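Local coordinates for agarase (Pseudoalteromonas fuliginea, PDB 6XJ9), which probably hydrolyses glycosidic linkages of the red-algal polysaccharide agarose, as a marine bacterial agarase of glycoside hydrolase family 50, at residues S155-N160 with G677-G682; L219-D224 with L363-P368; D224-N229 with G236-E241. One frame throughout, in Å; residues are numbered along the deposited sequence.

How the contacts relate
The three contacts join mostly irregular segments on the same side of the chain's centre; contact 1 is the one that involves the CBM-like domain, which it ties to a loop following strand 664-666. The connection from strand 199-210 to helix 242-252 meets the loop after helix 358-361 in contact 2 and folds on itself in contact 3. Contacts 2 and 3 share D224 and have centres about 11 Å apart, while contact 1 is centred about 15 Å from contact 2 and about 17 Å from contact 3. Apolar packing joins the first two, F679 CE2 lying 4.0 Å from I222 CD1. Contacts 1 and 3 meet through a probable hydrogen bond of 2.8 Å from N229 ND2 to G677 O.

Contact 1 (S155-N160 with G677-G682); sequences SGLRSN and GLFHPG
S159 sits against the backbone and ring that F679 and H680 present, in an interdomain contact between loops: 155-160 belongs to the agarase CBM-like domain, whereas 677-682 follows strand 664-666, one of a run of parallel strands consistent with the (beta/alpha)8 barrel expected of this family. S159 OG lies anti to its own backbone N (chi1 -179°), which carries the hydroxyl across the interface to 3.0 Å from F679 O. The same serine supplies its methylene to the imidazole, with S159 CB 3.4 Å from H680 CD2. One small residue therefore meets a carbonyl with its oxygen and an aromatic ring with its carbon.

Flanking contacts widen the patch. R158 passes obliquely, its CG 3.9 Å from H680 CD2, but the chain then bends, and the guanidinium ends nearly perpendicular to the ring rather than stacked on it. The bent chain ends near E730 and D728, and NH1 makes long, weak ion pairs with both. Beyond S159, the methyl CD2 of L157 approaches CD2 of the F679 ring at 4.1 Å, while F679 CB packs 3.5 Å from S159 O.

Each loop is braced from within. On the 677-682 side, G682 N donates to H680 ND1 over 2.9 Å, bent to 139° and tilted out of the ring plane, which probably restrains the rotation of the imidazole. From outside the two segments, Y732 also meets that ring. In 155-160, S155 forms an ST turn, its OG accepting from L157 N at 3.1 Å. The same hydroxyl donates to N160 OD1 at a modelled 2.5 Å, unusually short and doubtful in its exact value, meeting a lone pair in the plane of that carbonyl.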
loop_
_atom_site.group_PDB
_atom_site.type_symbol
_atom_site.label_atom_id
_atom_site.label_comp_id
_atom_site.label_asym_id
_atom_site.label_seq_id
_atom_site.Cartn_x
_atom_site.Cartn_y
_atom_site.Cartn_z
ATOM N N SER A 155 4.992 19.259 27.209
ATOM C CA SER A 155 6.025 18.639 26.394
ATOM C C SER A 155 6.279 19.467 25.134
ATOM O O SER A 155 7.324 19.336 24.504
ATOM C CB SER A 155 5.639 17.234 26.035
ATOM O OG SER A 155 4.559 17.237 25.108
ATOM N N GLY A 156 5.289 20.284 24.755
ATOM C CA GLY A 156 5.332 21.042 23.518
ATOM C C GLY A 156 5.002 20.185 22.295
ATOM O O GLY A 156 5.195 20.628 21.168
ATOM N N LEU A 157 4.518 18.960 22.533
ATOM C CA LEU A 157 4.031 18.084 21.483
ATOM C C LEU A 157 2.506 18.071 21.527
ATOM O O LEU A 157 1.933 17.785 22.576
ATOM C CB LEU A 157 4.562 16.667 21.730
ATOM C CG LEU A 157 5.970 16.360 21.217
ATOM C CD1 LEU A 157 7.040 16.898 22.156
ATOM C CD2 LEU A 157 6.144 14.858 21.037
ATOM N N ARG A 158 1.853 18.325 20.382
ATOM C CA ARG A 158 0.395 18.309 20.351
ATOM C C ARG A 158 -0.108 16.959 20.867
ATOM O O ARG A 158 -1.011 16.915 21.698
ATOM C CB ARG A 158 -0.163 18.679 18.971
ATOM C CG ARG A 158 -1.685 18.788 18.927
ATOM C CD ARG A 158 -2.190 20.001 18.165
ATOM N NE ARG A 158 -1.925 21.231 18.899
ATOM C CZ ARG A 158 -1.676 22.421 18.355
ATOM N NH1 ARG A 158 -1.651 22.567 17.044
ATOM N NH2 ARG A 158 -1.444 23.465 19.130
ATOM N N SER A 159 0.509 15.874 20.388
ATOM C CA SER A 159 0.267 14.541 20.915
ATOM C C SER A 159 1.590 13.882 21.301
ATOM O O SER A 159 2.544 13.878 20.519
ATOM C CB SER A 159 -0.502 13.711 19.932
ATOM O OG SER A 159 -0.760 12.420 20.458
ATOM N N ASN A 160 1.618 13.322 22.520
ATOM C CA ASN A 160 2.806 12.772 23.154
ATOM C C ASN A 160 3.003 11.310 22.747
ATOM O O ASN A 160 2.065 10.645 22.320
ATOM C CB ASN A 160 2.657 12.781 24.684
ATOM C CG ASN A 160 3.136 14.038 25.379
ATOM O OD1 ASN A 160 3.846 14.858 24.806
ATOM N ND2 ASN A 160 2.794 14.171 26.650
ATOM N N GLY A 677 5.264 6.551 12.141
ATOM C CA GLY A 677 6.173 6.673 13.270
ATOM C C GLY A 677 6.072 8.036 13.945
ATOM O O GLY A 677 6.873 8.352 14.824
ATOM N N LEU A 678 5.098 8.855 13.516
ATOM C CA LEU A 678 4.798 10.096 14.210
ATOM C C LEU A 678 3.743 9.826 15.278
ATOM O O LEU A 678 2.989 8.861 15.182
ATOM C CB LEU A 678 4.317 11.163 13.219
ATOM C CG LEU A 678 5.350 11.633 12.185
ATOM C CD1 LEU A 678 4.894 12.924 11.528
ATOM C CD2 LEU A 678 6.715 11.839 12.827
ATOM N N PHE A 679 3.680 10.714 16.273
ATOM C CA PHE A 679 2.848 10.510 17.455
ATOM C C PHE A 679 1.448 11.091 17.275
ATOM O O PHE A 679 0.629 11.004 18.191
ATOM C CB PHE A 679 3.525 11.123 18.680
ATOM C CG PHE A 679 4.880 10.516 18.925
ATOM C CD1 PHE A 679 5.012 9.145 19.091
ATOM C CD2 PHE A 679 6.022 11.304 18.913
ATOM C CE1 PHE A 679 6.260 8.573 19.280
ATOM C CE2 PHE A 679 7.267 10.731 19.118
ATOM C CZ PHE A 679 7.383 9.370 19.301
ATOM N N HIS A 680 1.193 11.682 16.099
ATOM C CA HIS A 680 -0.094 12.286 15.804
ATOM C C HIS A 680 -0.386 12.079 14.324
ATOM O O HIS A 680 0.367 12.550 13.468
ATOM C CB HIS A 680 -0.080 13.773 16.185
ATOM C CG HIS A 680 -1.432 14.381 16.360
ATOM N ND1 HIS A 680 -2.491 14.094 15.518
ATOM C CD2 HIS A 680 -1.890 15.288 17.246
ATOM C CE1 HIS A 680 -3.549 14.781 15.897
ATOM N NE2 HIS A 680 -3.208 15.505 16.962
ATOM N N PRO A 681 -1.444 11.312 13.977
ATOM C CA PRO A 681 -1.809 11.125 12.576
ATOM C C PRO A 681 -2.329 12.419 11.950
ATOM O O PRO A 681 -2.255 12.590 10.735
ATOM C CB PRO A 681 -2.864 10.009 12.608
ATOM C CG PRO A 681 -3.433 10.054 14.008
ATOM C CD PRO A 681 -2.330 10.585 14.902
ATOM N N GLY A 682 -2.825 13.342 12.782
ATOM C CA GLY A 682 -3.319 14.613 12.271
ATOM C C GLY A 682 -4.822 14.771 12.489
ATOM O O GLY A 682 -5.354 14.363 13.519
#

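Contact 2 (L219-D224 with L363-P368); sequences LTKIVD and LFEWLP
L363 O is gripped by two successive amides of the 219-224 segment: V223 N binds it at 3.2 Å, nearly along the C=O axis, and I222 N reaches it through a weak, strongly bent bond of 2.9 Å. K221 adds a CA-H...O contact to the same oxygen. The return bond, E365 N to V223 O at 3.0 Å (158°), completes a single parallel beta bridge between V223 and F364. It joins the loop leading from strand 199-210 to helix 242-252 with the loop after helix 358-361.

Apolar groups pack beside this polar seam. I222 holds CG1 between its backbone N and carbonyl carbon (chi1 57°), which brings CD1 to 3.6 Å from L363 CD2; L219 CD2 adds a looser contact to the same methyl. V223 runs alongside F364, its CB 3.8 Å from CD1 of the ring.

On the exposed side the aliphatic parts of E365 and K221 meet, crossing at about a right angle with CG of the glutamate 3.8 Å from the lysine CB, and a water donates to both K221 O and E365 OE2. These opposite charges form no salt bridge: backbone bonds and aliphatic contacts join the two loops.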
loop_
_atom_site.group_PDB
_atom_site.type_symbol
_atom_site.label_atom_id
_atom_site.label_comp_id
_atom_site.label_asym_id
_atom_site.label_seq_id
_atom_site.Cartn_x
_atom_site.Cartn_y
_atom_site.Cartn_z
ATOM N N LEU A 219 9.453 10.565 27.153
ATOM C CA LEU A 219 9.836 11.724 26.357
ATOM C C LEU A 219 11.358 11.819 26.253
ATOM O O LEU A 219 11.880 12.851 25.838
ATOM C CB LEU A 219 9.264 12.999 26.985
ATOM C CG LEU A 219 7.747 13.170 26.890
ATOM C CD1 LEU A 219 7.269 14.279 27.824
ATOM C CD2 LEU A 219 7.308 13.459 25.457
ATOM N N THR A 220 12.056 10.745 26.629
ATOM C CA THR A 220 13.513 10.730 26.660
ATOM C C THR A 220 14.025 10.091 25.377
ATOM O O THR A 220 13.690 8.943 25.075
ATOM C CB THR A 220 14.039 9.997 27.902
ATOM O OG1 THR A 220 13.561 10.736 29.023
ATOM C CG2 THR A 220 15.549 9.917 27.955
ATOM N N LYS A 221 14.797 10.885 24.624
ATOM C CA LYS A 221 15.531 10.445 23.448
ATOM C C LYS A 221 14.594 9.759 22.454
ATOM O O LYS A 221 14.867 8.650 21.986
ATOM C CB LYS A 221 16.747 9.616 23.877
ATOM C CG LYS A 221 17.745 10.387 24.731
ATOM C CD LYS A 221 19.166 9.881 24.626
ATOM C CE LYS A 221 19.444 8.698 25.521
ATOM N NZ LYS A 221 20.783 8.121 25.242
ATOM N N ILE A 222 13.503 10.466 22.119
ATOM C CA ILE A 222 12.493 9.961 21.201
ATOM C C ILE A 222 12.837 10.340 19.759
ATOM O O ILE A 222 12.237 9.813 18.826
ATOM C CB ILE A 222 11.081 10.430 21.626
ATOM C CG1 ILE A 222 10.976 11.955 21.720
ATOM C CG2 ILE A 222 10.692 9.756 22.935
ATOM C CD1 ILE A 222 9.549 12.478 21.909
ATOM N N VAL A 223 13.811 11.240 19.586
ATOM C CA VAL A 223 14.255 11.701 18.273
ATOM C C VAL A 223 15.690 11.227 18.019
ATOM O O VAL A 223 16.535 11.336 18.908
ATOM C CB VAL A 223 14.155 13.237 18.178
ATOM C CG1 VAL A 223 14.339 13.733 16.756
ATOM C CG2 VAL A 223 12.838 13.753 18.738
ATOM N N ASP A 224 15.961 10.694 16.816
ATOM C CA ASP A 224 17.320 10.315 16.427
ATOM C C ASP A 224 17.989 11.477 15.696
ATOM O O ASP A 224 17.439 12.577 15.650
ATOM C CB ASP A 224 17.379 8.994 15.653
ATOM C CG ASP A 224 16.850 9.074 14.226
ATOM O OD1 ASP A 224 16.717 10.194 13.703
ATOM O OD2 ASP A 224 16.563 8.020 13.650
ATOM N N LEU A 363 14.410 15.434 24.698
ATOM C CA LEU A 363 13.738 14.773 23.585
ATOM C C LEU A 363 14.759 14.194 22.608
ATOM O O LEU A 363 14.490 13.176 21.986
ATOM C CB LEU A 363 12.850 15.772 22.834
ATOM C CG LEU A 363 11.686 16.402 23.601
ATOM C CD1 LEU A 363 11.170 17.613 22.832
ATOM C CD2 LEU A 363 10.559 15.403 23.844
ATOM N N PHE A 364 15.912 14.865 22.467
ATOM C CA PHE A 364 16.813 14.695 21.335
ATOM C C PHE A 364 18.028 13.835 21.691
ATOM O O PHE A 364 18.746 14.142 22.652
ATOM C CB PHE A 364 17.235 16.077 20.824
ATOM C CG PHE A 364 16.077 16.963 20.427
ATOM C CD1 PHE A 364 15.323 16.680 19.294
ATOM C CD2 PHE A 364 15.728 18.068 21.192
ATOM C CE1 PHE A 364 14.250 17.485 18.933
ATOM C CE2 PHE A 364 14.659 18.879 20.832
ATOM C CZ PHE A 364 13.917 18.582 19.707
ATOM N N GLU A 365 18.266 12.779 20.891
ATOM C CA GLU A 365 19.487 11.976 20.984
ATOM C C GLU A 365 20.714 12.808 20.608
ATOM O O GLU A 365 21.787 12.585 21.159
ATOM C CB GLU A 365 19.453 10.738 20.082
ATOM C CG GLU A 365 18.755 9.541 20.707
ATOM C CD GLU A 365 18.725 8.243 19.917
ATOM O OE1 GLU A 365 18.981 8.257 18.687
ATOM O OE2 GLU A 365 18.409 7.210 20.532
ATOM N N TRP A 366 20.547 13.758 19.670
ATOM C CA TRP A 366 21.656 14.501 19.083
ATOM C C TRP A 366 21.169 15.857 18.581
ATOM O O TRP A 366 20.168 15.944 17.878
ATOM C CB TRP A 366 22.303 13.692 17.941
ATOM C CG TRP A 366 23.260 14.442 17.059
ATOM C CD1 TRP A 366 24.618 14.526 17.205
ATOM C CD2 TRP A 366 22.946 15.195 15.868
ATOM N NE1 TRP A 366 25.165 15.280 16.200
ATOM C CE2 TRP A 366 24.165 15.710 15.368
ATOM C CE3 TRP A 366 21.760 15.502 15.184
ATOM C CZ2 TRP A 366 24.226 16.500 14.217
ATOM C CZ3 TRP A 366 21.821 16.282 14.047
ATOM C CH2 TRP A 366 23.040 16.772 13.569
ATOM N N LEU A 367 21.893 16.906 18.970
ATOM C CA LEU A 367 21.880 18.187 18.289
ATOM C C LEU A 367 23.331 18.498 17.948
ATOM O O LEU A 367 24.223 18.075 18.678
ATOM C CB LEU A 367 21.312 19.245 19.239
ATOM C CG LEU A 367 19.813 19.165 19.520
ATOM C CD1 LEU A 367 19.400 20.258 20.498
ATOM C CD2 LEU A 367 19.017 19.272 18.225
ATOM N N PRO A 368 23.638 19.215 16.843
ATOM C CA PRO A 368 25.028 19.540 16.533
ATOM C C PRO A 368 25.456 20.716 17.404
ATOM O O PRO A 368 24.641 21.275 18.137
ATOM C CB PRO A 368 24.945 19.975 15.067
ATOM C CG PRO A 368 23.571 20.613 14.968
ATOM C CD PRO A 368 22.690 19.762 15.857
HETATM O O HOH W 1 16.432 6.581 22.152
HETATM O O HOH W 2 18.086 14.102 17.965
#

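Contact 3 (D224-N229 with G236-E241); sequences DEFGQN and GKVHSE
The side-chain amide of Q228, which follows an Asx turn begun by D224, pairs with both backbone groups of V238 much as a neighbouring strand would. V238 N donates almost straight (178°) to Q228 OE1 at 2.8 Å, and Q228 NE2 returns a bond of 2.8 Å to V238 O; both use lone pairs in the carbonyl plane. Q228 CG stands opposite the carbonyl carbon (chi1 -56°) and the chain runs on extended, carrying the amide across to V238. The second N-H of that amide goes to the syn lone pair of D224 OD2 at 2.9 Å, which fixes the rotation of the group. With a leucine in place of Q228, V238 N and O would probably both be left without these mates, and D224 OD2 would lose a donor.

D224 to G227 form a type I turn. D224 OD1 accepts F226 N inside it, closing the Asx turn, and Q228 N just beyond it, from the opposite face of the carboxylate. Alongside, the extended K237 chain delivers NZ to N229 O at 2.7 Å and also to Q232 O; a water that NZ meets weakly also lies within reach of D224 OD2.

The turn also projects the F226 ring against 236-241. E225 CG covers one face, and on the other V238 CG1 makes a CH-pi contact, 3.9 Å from the ring centroid and 11° off its normal; H239 O lies near the ring plane, 4.0 Å from CE2 of F226.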
loop_
_atom_site.group_PDB
_atom_site.type_symbol
_atom_site.label_atom_id
_atom_site.label_comp_id
_atom_site.label_asym_id
_atom_site.label_seq_id
_atom_site.Cartn_x
_atom_site.Cartn_y
_atom_site.Cartn_z
ATOM N N ASP A 224 15.961 10.694 16.816
ATOM C CA ASP A 224 17.320 10.315 16.427
ATOM C C ASP A 224 17.989 11.477 15.696
ATOM O O ASP A 224 17.439 12.577 15.650
ATOM C CB ASP A 224 17.379 8.994 15.653
ATOM C CG ASP A 224 16.850 9.074 14.226
ATOM O OD1 ASP A 224 16.717 10.194 13.703
ATOM O OD2 ASP A 224 16.563 8.020 13.650
ATOM N N GLU A 225 19.175 11.227 15.122
ATOM C CA GLU A 225 19.980 12.303 14.561
ATOM C C GLU A 225 19.398 12.772 13.228
ATOM O O GLU A 225 19.821 13.807 12.716
ATOM C CB GLU A 225 21.451 11.892 14.411
ATOM C CG GLU A 225 21.702 10.917 13.273
ATOM C CD GLU A 225 21.633 9.452 13.670
ATOM O OE1 GLU A 225 20.867 9.131 14.612
ATOM O OE2 GLU A 225 22.351 8.628 13.042
ATOM N N PHE A 226 18.453 11.992 12.673
ATOM C CA PHE A 226 17.817 12.318 11.399
ATOM C C PHE A 226 16.460 12.988 11.630
ATOM O O PHE A 226 15.750 13.310 10.676
ATOM C CB PHE A 226 17.661 11.073 10.526
ATOM C CG PHE A 226 18.954 10.379 10.170
ATOM C CD1 PHE A 226 19.877 10.978 9.321
ATOM C CD2 PHE A 226 19.259 9.136 10.707
ATOM C CE1 PHE A 226 21.069 10.339 9.006
ATOM C CE2 PHE A 226 20.453 8.495 10.393
ATOM C CZ PHE A 226 21.359 9.100 9.547
ATOM N N GLY A 227 16.117 13.189 12.907
ATOM C CA GLY A 227 14.831 13.745 13.299
ATOM C C GLY A 227 13.715 12.706 13.240
ATOM O O GLY A 227 12.545 13.069 13.140
ATOM N N GLN A 228 14.090 11.422 13.325
ATOM C CA GLN A 228 13.138 10.325 13.223
ATOM C C GLN A 228 12.786 9.818 14.618
ATOM O O GLN A 228 13.459 10.143 15.591
ATOM C CB GLN A 228 13.700 9.178 12.378
ATOM C CG GLN A 228 14.144 9.579 10.971
ATOM C CD GLN A 228 14.731 8.388 10.245
ATOM O OE1 GLN A 228 14.247 7.972 9.191
ATOM N NE2 GLN A 228 15.760 7.793 10.831
ATOM N N ASN A 229 11.695 9.052 14.693
ATOM C CA ASN A 229 11.318 8.288 15.866
ATOM C C ASN A 229 12.474 7.327 16.163
ATOM O O ASN A 229 12.724 6.407 15.386
ATOM C CB ASN A 229 10.014 7.542 15.578
ATOM C CG ASN A 229 9.405 6.824 16.762
ATOM O OD1 ASN A 229 10.117 6.272 17.594
ATOM N ND2 ASN A 229 8.080 6.768 16.808
ATOM N N GLY A 236 10.341 2.931 5.901
ATOM C CA GLY A 236 11.046 4.097 5.383
ATOM C C GLY A 236 12.005 4.754 6.383
ATOM O O GLY A 236 12.584 5.800 6.094
ATOM N N LYS A 237 12.208 4.140 7.551
ATOM C CA LYS A 237 13.149 4.688 8.517
ATOM C C LYS A 237 14.580 4.544 7.989
ATOM O O LYS A 237 14.965 3.468 7.538
ATOM C CB LYS A 237 12.992 3.992 9.875
ATOM C CG LYS A 237 14.013 4.404 10.931
ATOM C CD LYS A 237 13.661 3.994 12.361
ATOM C CE LYS A 237 14.601 4.601 13.383
ATOM N NZ LYS A 237 14.222 4.267 14.783
ATOM N N VAL A 238 15.360 5.626 8.096
ATOM C CA VAL A 238 16.755 5.704 7.683
ATOM C C VAL A 238 17.636 5.283 8.858
ATOM O O VAL A 238 17.421 5.719 9.993
ATOM C CB VAL A 238 17.099 7.137 7.220
ATOM C CG1 VAL A 238 18.602 7.399 7.218
ATOM C CG2 VAL A 238 16.520 7.448 5.847
ATOM N N HIS A 239 18.647 4.446 8.577
ATOM C CA HIS A 239 19.534 3.981 9.633
ATOM C C HIS A 239 20.941 4.566 9.509
ATOM O O HIS A 239 21.659 4.645 10.502
ATOM C CB HIS A 239 19.510 2.451 9.753
ATOM C CG HIS A 239 18.238 1.952 10.349
ATOM N ND1 HIS A 239 17.934 2.132 11.684
ATOM C CD2 HIS A 239 17.191 1.296 9.801
ATOM C CE1 HIS A 239 16.757 1.596 11.942
ATOM N NE2 HIS A 239 16.280 1.079 10.801
ATOM N N SER A 240 21.331 4.973 8.296
ATOM C CA SER A 240 22.649 5.555 8.106
ATOM C C SER A 240 22.584 6.660 7.062
ATOM O O SER A 240 21.779 6.596 6.134
ATOM C CB SER A 240 23.677 4.507 7.733
ATOM O OG SER A 240 23.381 3.937 6.464
ATOM N N GLU A 241 23.477 7.642 7.221
ATOM C CA GLU A 241 23.602 8.768 6.314
ATOM C C GLU A 241 23.740 8.301 4.864
ATOM O O GLU A 241 23.255 8.981 3.965
ATOM C CB GLU A 241 24.764 9.657 6.751
ATOM C CG GLU A 241 24.966 10.868 5.866
ATOM C CD GLU A 241 25.757 11.971 6.539
ATOM O OE1 GLU A 241 25.645 12.109 7.775
ATOM O OE2 GLU A 241 26.482 12.688 5.824
HETATM O O HOH W 3 18.629 5.932 12.459
HETATM O O HOH W 4 16.963 5.547 15.368
HETATM O O HOH W 5 21.246 5.647 13.159
#